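Local coordinates for heme-binding protein HutZ (Vibrio cholerae, PDB 3TGV) that probably degrades heme to biliverdin with release of iron, giving the beta and delta isomers, and binds heme with high efficiency, at residues Asn38-Phe43 with Ser95-Gln100; Pro60-Met65 with Phe125-Glu130. The protein carries 1 engineered substitution. One frame throughout, in Å; residues are numbered along the deposited sequence.

Contact 1 of 2, residues Asn38-Phe43 with Ser95-Gln100; sequences NQEGYF and SELWCQ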
ATOM      1  N   ASN A  38       0.614  10.044 -17.635  1.00 35.90           N
ATOM      2  CA  ASN A  38       0.958  10.730 -18.867  1.00 38.77           C
ATOM      3  C   ASN A  38       1.964  11.830 -18.589  1.00 42.19           C
ATOM      4  O   ASN A  38       2.571  11.865 -17.513  1.00 40.27           O
ATOM      5  CB  ASN A  38      -0.286  11.272 -19.585  1.00 37.07           C
ATOM      6  CG  ASN A  38      -1.154  12.147 -18.690  1.00 38.42           C
ATOM      7  OD1 ASN A  38      -0.663  13.038 -17.994  1.00 39.37           O
ATOM      8  ND2 ASN A  38      -2.454  11.884 -18.702  1.00 38.15           N
ATOM      9  N   GLN A  39       2.136  12.724 -19.556  1.00 43.31           N
ATOM     10  CA  GLN A  39       3.201  13.716 -19.500  1.00 48.04           C
ATOM     11  C   GLN A  39       2.994  14.695 -18.353  1.00 47.58           C
ATOM     12  O   GLN A  39       3.937  15.368 -17.918  1.00 43.47           O
ATOM     13  CB  GLN A  39       3.266  14.476 -20.824  1.00 53.59           C
ATOM     14  CG  GLN A  39       4.676  14.705 -21.343  1.00 66.52           C
ATOM     15  CD  GLN A  39       4.686  15.215 -22.776  1.00 75.44           C
ATOM     16  OE1 GLN A  39       3.773  15.938 -23.199  1.00 71.28           O
ATOM     17  NE2 GLN A  39       5.712  14.827 -23.538  1.00 70.64           N
ATOM     18  N   GLU A  40       1.755  14.753 -17.867  1.00 40.16           N
ATOM     19  CA  GLU A  40       1.346  15.705 -16.839  1.00 42.54           C
ATOM     20  C   GLU A  40       1.439  15.133 -15.424  1.00 40.84           C
ATOM     21  O   GLU A  40       1.340  15.872 -14.446  1.00 40.20           O
ATOM     22  CB  GLU A  40      -0.098  16.152 -17.096  1.00 46.41           C
ATOM     23  CG  GLU A  40      -0.427  16.410 -18.554  1.00 48.96           C
ATOM     24  CD  GLU A  40       0.075  17.760 -19.029  1.00 57.96           C
ATOM     25  OE1 GLU A  40      -0.632  18.771 -18.812  1.00 61.88           O
ATOM     26  OE2 GLU A  40       1.178  17.813 -19.615  1.00 61.01           O
ATOM     27  N   GLY A  41       1.602  13.815 -15.319  1.00 38.57           N
ATOM     28  CA  GLY A  41       1.753  13.156 -14.031  1.00 35.64           C
ATOM     29  C   GLY A  41       0.922  11.892 -13.913  1.00 34.45           C
ATOM     30  O   GLY A  41       0.448  11.350 -14.912  1.00 35.24           O
ATOM     31  N   TYR A  42       0.748  11.415 -12.686  1.00 30.33           N
ATOM     32  CA  TYR A  42      -0.127  10.277 -12.435  1.00 31.04           C
ATOM     33  C   TYR A  42      -1.496  10.777 -11.979  1.00 29.99           C
ATOM     34  O   TYR A  42      -1.594  11.779 -11.275  1.00 32.90           O
ATOM     35  CB  TYR A  42       0.478   9.354 -11.381  1.00 29.85           C
ATOM     36  CG  TYR A  42       1.754   8.648 -11.810  1.00 32.02           C
ATOM     37  CD1 TYR A  42       1.741   7.302 -12.159  1.00 31.04           C
ATOM     38  CD2 TYR A  42       2.959   9.324 -11.866  1.00 28.88           C
ATOM     39  CE1 TYR A  42       2.899   6.643 -12.543  1.00 33.02           C
ATOM     40  CE2 TYR A  42       4.130   8.673 -12.257  1.00 33.83           C
ATOM     41  CZ  TYR A  42       4.088   7.334 -12.596  1.00 35.60           C
ATOM     42  OH  TYR A  42       5.244   6.681 -12.981  1.00 40.59           O
ATOM     43  N   PHE A  43      -2.554  10.087 -12.381  1.00 30.28           N
ATOM     44  CA  PHE A  43      -3.897  10.535 -12.037  1.00 33.29           C
ATOM     45  C   PHE A  43      -4.726   9.438 -11.397  1.00 29.74           C
ATOM     46  O   PHE A  43      -4.755   8.307 -11.879  1.00 31.85           O
ATOM     47  CB  PHE A  43      -4.616  11.087 -13.267  1.00 30.95           C
ATOM     48  CG  PHE A  43      -3.966  12.313 -13.839  1.00 35.84           C
ATOM     49  CD1 PHE A  43      -4.467  13.576 -13.554  1.00 36.21           C
ATOM     50  CD2 PHE A  43      -2.847  12.202 -14.657  1.00 33.58           C
ATOM     51  CE1 PHE A  43      -3.861  14.708 -14.080  1.00 39.79           C
ATOM     52  CE2 PHE A  43      -2.242  13.321 -15.182  1.00 34.10           C
ATOM     53  CZ  PHE A  43      -2.743  14.575 -14.895  1.00 36.50           C
ATOM     54  N   SER A  95     -12.446  20.712 -16.960  1.00 46.06           N
ATOM     55  CA  SER A  95     -11.325  21.422 -17.558  1.00 47.44           C
ATOM     56  C   SER A  95     -10.693  20.544 -18.634  1.00 51.38           C
ATOM     57  O   SER A  95     -10.987  19.346 -18.731  1.00 48.95           O
ATOM     58  CB  SER A  95     -10.278  21.786 -16.502  1.00 53.82           C
ATOM     59  OG  SER A  95      -9.612  20.632 -16.013  1.00 45.92           O
ATOM     60  N   GLU A  96      -9.820  21.135 -19.441  1.00 50.14           N
ATOM     61  CA  GLU A  96      -9.204  20.400 -20.533  1.00 52.54           C
ATOM     62  C   GLU A  96      -8.405  19.193 -20.020  1.00 51.44           C
ATOM     63  O   GLU A  96      -8.473  18.107 -20.594  1.00 50.49           O
ATOM     64  CB  GLU A  96      -8.313  21.328 -21.348  1.00 61.82           C
ATOM     65  CG  GLU A  96      -7.917  20.777 -22.705  1.00 65.51           C
ATOM     66  CD  GLU A  96      -7.139  21.787 -23.523  1.00 70.37           C
ATOM     67  OE1 GLU A  96      -5.936  21.551 -23.775  1.00 70.12           O
ATOM     68  OE2 GLU A  96      -7.732  22.822 -23.908  1.00 72.68           O
ATOM     69  N   LEU A  97      -7.656  19.386 -18.939  1.00 47.85           N
ATOM     70  CA  LEU A  97      -6.922  18.281 -18.331  1.00 45.04           C
ATOM     71  C   LEU A  97      -7.871  17.187 -17.844  1.00 41.69           C
ATOM     72  O   LEU A  97      -7.595  15.997 -18.005  1.00 40.39           O
ATOM     73  CB  LEU A  97      -6.046  18.774 -17.181  1.00 42.01           C
ATOM     74  CG  LEU A  97      -5.054  17.751 -16.611  1.00 40.75           C
ATOM     75  CD1 LEU A  97      -4.339  17.009 -17.735  1.00 40.29           C
ATOM     76  CD2 LEU A  97      -4.040  18.422 -15.680  1.00 39.63           C
ATOM     77  N   TRP A  98      -8.989  17.597 -17.253  1.00 47.44           N
ATOM     78  CA  TRP A  98      -9.996  16.658 -16.773  1.00 42.17           C
ATOM     79  C   TRP A  98     -10.486  15.762 -17.894  1.00 44.40           C
ATOM     80  O   TRP A  98     -10.493  14.537 -17.772  1.00 42.64           O
ATOM     81  CB  TRP A  98     -11.189  17.409 -16.182  1.00 47.87           C
ATOM     82  CG  TRP A  98     -12.371  16.531 -15.906  1.00 46.28           C
ATOM     83  CD1 TRP A  98     -13.282  16.065 -16.817  1.00 47.44           C
ATOM     84  CD2 TRP A  98     -12.784  16.019 -14.633  1.00 44.88           C
ATOM     85  NE1 TRP A  98     -14.229  15.293 -16.185  1.00 45.63           N
ATOM     86  CE2 TRP A  98     -13.946  15.254 -14.845  1.00 46.53           C
ATOM     87  CE3 TRP A  98     -12.282  16.141 -13.334  1.00 44.57           C
ATOM     88  CZ2 TRP A  98     -14.611  14.605 -13.808  1.00 45.66           C
ATOM     89  CZ3 TRP A  98     -12.945  15.500 -12.307  1.00 43.09           C
ATOM     90  CH2 TRP A  98     -14.096  14.741 -12.548  1.00 45.79           C
ATOM     91  N   CYS A  99     -10.907  16.380 -18.990  1.00 46.30           N
ATOM     92  CA  CYS A  99     -11.455  15.632 -20.109  1.00 46.39           C
ATOM     93  C   CYS A  99     -10.433  14.653 -20.688  1.00 42.57           C
ATOM     94  O   CYS A  99     -10.770  13.516 -21.011  1.00 43.47           O
ATOM     95  CB  CYS A  99     -11.974  16.595 -21.180  1.00 55.62           C
ATOM     96  SG  CYS A  99     -13.253  17.736 -20.562  1.00 61.32           S
ATOM     97  N   GLN A 100      -9.182  15.088 -20.800  1.00 45.20           N
ATOM     98  CA  GLN A 100      -8.128  14.225 -21.334  1.00 44.79           C
ATOM     99  C   GLN A 100      -7.900  12.995 -20.460  1.00 43.13           C
ATOM    100  O   GLN A 100      -7.890  11.859 -20.944  1.00 40.42           O
ATOM    101  CB  GLN A 100      -6.824  15.005 -21.477  1.00 46.93           C
ATOM    102  CG  GLN A 100      -6.895  16.140 -22.480  1.00 53.14           C
ATOM    103  CD  GLN A 100      -5.759  17.133 -22.320  1.00 60.19           C
ATOM    104  OE1 GLN A 100      -4.598  16.751 -22.144  1.00 64.97           O
ATOM    105  NE2 GLN A 100      -6.091  18.420 -22.369  1.00 65.64           N
TER
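Of S95-Q100, L97 makes the contact with E40 and F43, and its two methyls divide the work. In the apolar part, CD2 of L97 meets CE1 of F43 at 4.0 Å, coming to the ring at its edge and near its plane. CD1 lies 4.1 Å from CZ of F43 and also meets the aliphatic part of E40, 4.0 Å from CG. With CG of L97 anti to its own N (chi1 -170°), the fork extends from the first turn of the helix toward the strand. CB of E40, in the plane of the F43 ring, lies against the same end of that ring, so E40 and L97 together border its rim. The first torsion of E40 sets its CG anti to the carbonyl carbon and against CD1 of the leucine.

Hydrogen bonds within each segment shape the two backbones. N38 to G41 form a type I beta turn, and OD1 of N38 accepts from N of E40 (3.0 Å) on a lone pair in the carbonyl plane, an Asx turn. G41 closes the turn with backbone angles (136°/-164°) that suit glycine. On the helix side, S95 is the N-cap: its OG accepts a weak bond from N of W98, 3.3 Å long.

Contact 1 thus exemplifies a helix start packed on the turn of a beta hairpin, strands 28-38 and 41-47. Q104 of helix 96-109 accepts from the N38 amide, while V91 of strand 81-91 touches F43, L97 and W98. L124 of strand 122-129 also packs on F43 and W98.

Contact 2 of 2, residues Pro60-Met65 with Phe125-Glu130; sequences PQVSIM and FRLQPE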
ATOM      1  N   PRO A  60      -1.385  17.955   0.751  1.00 34.58           N
ATOM      2  CA  PRO A  60      -1.203  17.449  -0.614  1.00 34.57           C
ATOM      3  C   PRO A  60       0.081  16.664  -0.842  1.00 33.87           C
ATOM      4  O   PRO A  60       0.662  16.759  -1.922  1.00 38.50           O
ATOM      5  CB  PRO A  60      -1.188  18.733  -1.466  1.00 40.22           C
ATOM      6  CG  PRO A  60      -1.665  19.838  -0.543  1.00 39.77           C
ATOM      7  CD  PRO A  60      -1.188  19.408   0.811  1.00 40.20           C
ATOM      8  N   GLN A  61       0.525  15.903   0.146  1.00 34.43           N
ATOM      9  CA  GLN A  61       1.690  15.052  -0.055  1.00 30.41           C
ATOM     10  C   GLN A  61       1.278  13.597   0.012  1.00 32.98           C
ATOM     11  O   GLN A  61       0.420  13.222   0.811  1.00 30.23           O
ATOM     12  CB  GLN A  61       2.778  15.353   0.961  1.00 34.06           C
ATOM     13  CG  GLN A  61       2.353  15.206   2.379  1.00 35.77           C
ATOM     14  CD  GLN A  61       3.353  15.827   3.322  1.00 36.64           C
ATOM     15  OE1 GLN A  61       4.562  15.717   3.121  1.00 38.13           O
ATOM     16  NE2 GLN A  61       2.856  16.487   4.355  1.00 35.29           N
ATOM     17  N   VAL A  62       1.877  12.792  -0.858  1.00 29.52           N
ATOM     18  CA  VAL A  62       1.555  11.382  -0.976  1.00 30.58           C
ATOM     19  C   VAL A  62       2.833  10.594  -1.179  1.00 24.80           C
ATOM     20  O   VAL A  62       3.742  11.057  -1.849  1.00 28.45           O
ATOM     21  CB  VAL A  62       0.763  11.095  -2.248  1.00 28.71           C
ATOM     22  CG1 VAL A  62      -0.224   9.977  -2.002  1.00 25.75           C
ATOM     23  CG2 VAL A  62       0.099  12.345  -2.744  1.00 38.68           C
ATOM     24  N   SER A  63       2.880   9.392  -0.625  1.00 23.78           N
ATOM     25  CA  SER A  63       3.898   8.429  -0.997  1.00 25.73           C
ATOM     26  C   SER A  63       3.205   7.377  -1.870  1.00 24.74           C
ATOM     27  O   SER A  63       2.153   6.846  -1.500  1.00 22.26           O
ATOM     28  CB  SER A  63       4.562   7.832   0.249  1.00 23.18           C
ATOM     29  OG  SER A  63       5.548   6.862  -0.076  1.00 24.59           O
ATOM     30  N   ILE A  64       3.770   7.112  -3.047  1.00 21.50           N
ATOM     31  CA  ILE A  64       3.139   6.237  -4.041  1.00 23.41           C
ATOM     32  C   ILE A  64       3.940   4.956  -4.287  1.00 25.68           C
ATOM     33  O   ILE A  64       5.174   4.982  -4.354  1.00 22.85           O
ATOM     34  CB  ILE A  64       2.989   6.966  -5.381  1.00 26.08           C
ATOM     35  CG1 ILE A  64       2.024   8.145  -5.238  1.00 26.24           C
ATOM     36  CG2 ILE A  64       2.523   6.001  -6.476  1.00 22.63           C
ATOM     37  CD1 ILE A  64       2.106   9.135  -6.371  1.00 28.90           C
ATOM     38  N   MET A  65       3.246   3.834  -4.415  1.00 21.40           N
ATOM     39  CA  MET A  65       3.909   2.570  -4.728  1.00 23.82           C
ATOM     40  C   MET A  65       3.137   1.763  -5.763  1.00 26.84           C
ATOM     41  O   MET A  65       1.913   1.600  -5.671  1.00 24.15           O
ATOM     42  CB  MET A  65       4.128   1.736  -3.463  1.00 23.60           C
ATOM     43  CG  MET A  65       4.734   0.371  -3.727  1.00 30.15           C
ATOM     44  SD  MET A  65       5.195  -0.524  -2.224  1.00 31.86           S
ATOM     45  CE  MET A  65       3.588  -0.693  -1.459  1.00 28.42           C
ATOM     46  N   PHE A 125      -7.369  13.677  -8.940  1.00 32.51           N
ATOM     47  CA  PHE A 125      -6.132  14.264  -8.434  1.00 32.44           C
ATOM     48  C   PHE A 125      -4.966  14.000  -9.375  1.00 30.97           C
ATOM     49  O   PHE A 125      -4.761  12.871  -9.807  1.00 29.52           O
ATOM     50  CB  PHE A 125      -5.785  13.729  -7.038  1.00 31.52           C
ATOM     51  CG  PHE A 125      -6.685  14.239  -5.941  1.00 33.30           C
ATOM     52  CD1 PHE A 125      -6.326  15.346  -5.188  1.00 31.87           C
ATOM     53  CD2 PHE A 125      -7.879  13.606  -5.663  1.00 29.49           C
ATOM     54  CE1 PHE A 125      -7.145  15.817  -4.180  1.00 33.74           C
ATOM     55  CE2 PHE A 125      -8.703  14.073  -4.659  1.00 32.91           C
ATOM     56  CZ  PHE A 125      -8.336  15.180  -3.918  1.00 34.31           C
ATOM     57  N   ARG A 126      -4.217  15.051  -9.689  1.00 29.69           N
ATOM     58  CA  ARG A 126      -2.931  14.900 -10.369  1.00 35.81           C
ATOM     59  C   ARG A 126      -1.810  14.724  -9.355  1.00 30.34           C
ATOM     60  O   ARG A 126      -1.704  15.489  -8.400  1.00 34.87           O
ATOM     61  CB  ARG A 126      -2.626  16.111 -11.250  1.00 38.31           C
ATOM     62  CG  ARG A 126      -1.139  16.284 -11.479  1.00 41.32           C
ATOM     63  CD  ARG A 126      -0.800  16.927 -12.809  1.00 44.75           C
ATOM     64  NE  ARG A 126      -1.022  18.365 -12.812  1.00 51.63           N
ATOM     65  CZ  ARG A 126      -0.303  19.222 -13.532  1.00 55.31           C
ATOM     66  NH1 ARG A 126       0.694  18.784 -14.296  1.00 49.95           N
ATOM     67  NH2 ARG A 126      -0.577  20.521 -13.485  1.00 54.32           N
ATOM     68  N   LEU A 127      -0.971  13.715  -9.557  1.00 31.84           N
ATOM     69  CA  LEU A 127       0.134  13.469  -8.643  1.00 29.08           C
ATOM     70  C   LEU A 127       1.451  13.593  -9.383  1.00 30.47           C
ATOM     71  O   LEU A 127       1.686  12.880 -10.356  1.00 27.77           O
ATOM     72  CB  LEU A 127       0.020  12.074  -8.043  1.00 28.62           C
ATOM     73  CG  LEU A 127      -1.381  11.660  -7.620  1.00 28.26           C
ATOM     74  CD1 LEU A 127      -1.345  10.225  -7.154  1.00 29.09           C
ATOM     75  CD2 LEU A 127      -1.899  12.575  -6.530  1.00 29.30           C
ATOM     76  N   GLN A 128       2.312  14.487  -8.902  1.00 31.81           N
ATOM     77  CA  GLN A 128       3.576  14.799  -9.564  1.00 32.91           C
ATOM     78  C   GLN A 128       4.768  14.493  -8.672  1.00 31.88           C
ATOM     79  O   GLN A 128       4.905  15.067  -7.590  1.00 32.00           O
ATOM     80  CB  GLN A 128       3.609  16.271  -9.975  1.00 35.32           C
ATOM     81  CG  GLN A 128       2.375  16.707 -10.736  1.00 36.55           C
ATOM     82  CD  GLN A 128       2.484  18.114 -11.267  1.00 47.31           C
ATOM     83  OE1 GLN A 128       1.969  19.063 -10.664  1.00 50.98           O
ATOM     84  NE2 GLN A 128       3.147  18.263 -12.407  1.00 45.75           N
ATOM     85  N   PRO A 129       5.634  13.577  -9.130  1.00 32.88           N
ATOM     86  CA  PRO A 129       6.832  13.116  -8.408  1.00 32.38           C
ATOM     87  C   PRO A 129       7.804  14.244  -8.147  1.00 37.19           C
ATOM     88  O   PRO A 129       7.901  15.153  -8.974  1.00 40.41           O
ATOM     89  CB  PRO A 129       7.461  12.101  -9.372  1.00 33.37           C
ATOM     90  CG  PRO A 129       6.879  12.410 -10.710  1.00 36.63           C
ATOM     91  CD  PRO A 129       5.485  12.917 -10.437  1.00 30.04           C
ATOM     92  N   GLU A 130       8.532  14.191  -7.033  1.00 41.70           N
ATOM     93  CA  GLU A 130       9.431  15.294  -6.705  1.00 43.09           C
ATOM     94  C   GLU A 130      10.814  14.936  -6.151  1.00 48.83           C
ATOM     95  O   GLU A 130      11.788  15.649  -6.401  1.00 47.39           O
ATOM     96  CB  GLU A 130       8.731  16.263  -5.757  1.00 52.26           C
ATOM     97  CG  GLU A 130       9.175  17.697  -5.936  1.00 57.34           C
ATOM     98  CD  GLU A 130       8.116  18.674  -5.483  1.00 59.18           C
ATOM     99  OE1 GLU A 130       8.005  18.900  -4.257  1.00 58.20           O
ATOM    100  OE2 GLU A 130       7.391  19.204  -6.354  1.00 62.59           O
TER
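L127 reaches V62 and I64 across the inside of the sheet, and the contact is easily followed outward along the leucine. Its CB already touches the isoleucine, 4.0 Å from CD1 of I64. The next atom, CG, is turned beside the backbone N and anti to the carbonyl carbon (chi1 -42°), and serves mainly as the branch point from which the two methyls part. CD1 continues the chain and meets CD1 of I64 at 3.7 Å; CD2 goes the other way, toward CG2 of V62, a looser approach of 4.3 Å. One leucine therefore serves two residues of the opposing strand, its CB and CD1 for I64 and its CD2 for V62.

I64 is extended at chi2 (164°), which carries its CD1 past the branch and out to the leucine, so that the two side chains slant across each other rather than lie alongside. V62 and I64 are two residues apart on strand 61-67, which puts both on the same face, while S63 between them points out. There OG of S63 hydrogen-bonds D85 and also V30 N of the second subunit. Alternation works likewise on the other segment, where the Q128 chain next to L127 leaves the contact.

The example is that of a barrel interior, in keeping with the FMN-binding split-barrel family. Strand 81-91 lies between the two strands and pairs with both, its F84 and A86 touching I64 and its A88 touching L127. L17 and L19 of strand 16-22 cover I64 further, and L56 of helix 51-58 packs on V62.

Overall arrangement
Contacts 1 and 2 lie about 14 Å apart, centre to centre, and are joined through neighbouring strands 41-47 and 122-129 of one sheet. Y42 O lies 2.7 Å from L127 N, a probable backbone hydrogen bond, and E40 O is 3.0 Å from R126 NH1, probably bonded too. F43 CE1 also packs on R126 CB at 3.4 Å. Neighbouring residues of the paired strands thus look to opposite sides: F43 toward the helix of contact 1, L127 inward to the barrel interior in contact 2. Contact 2 alone adjoins the second subunit. Along the chain the segments of the two contacts alternate.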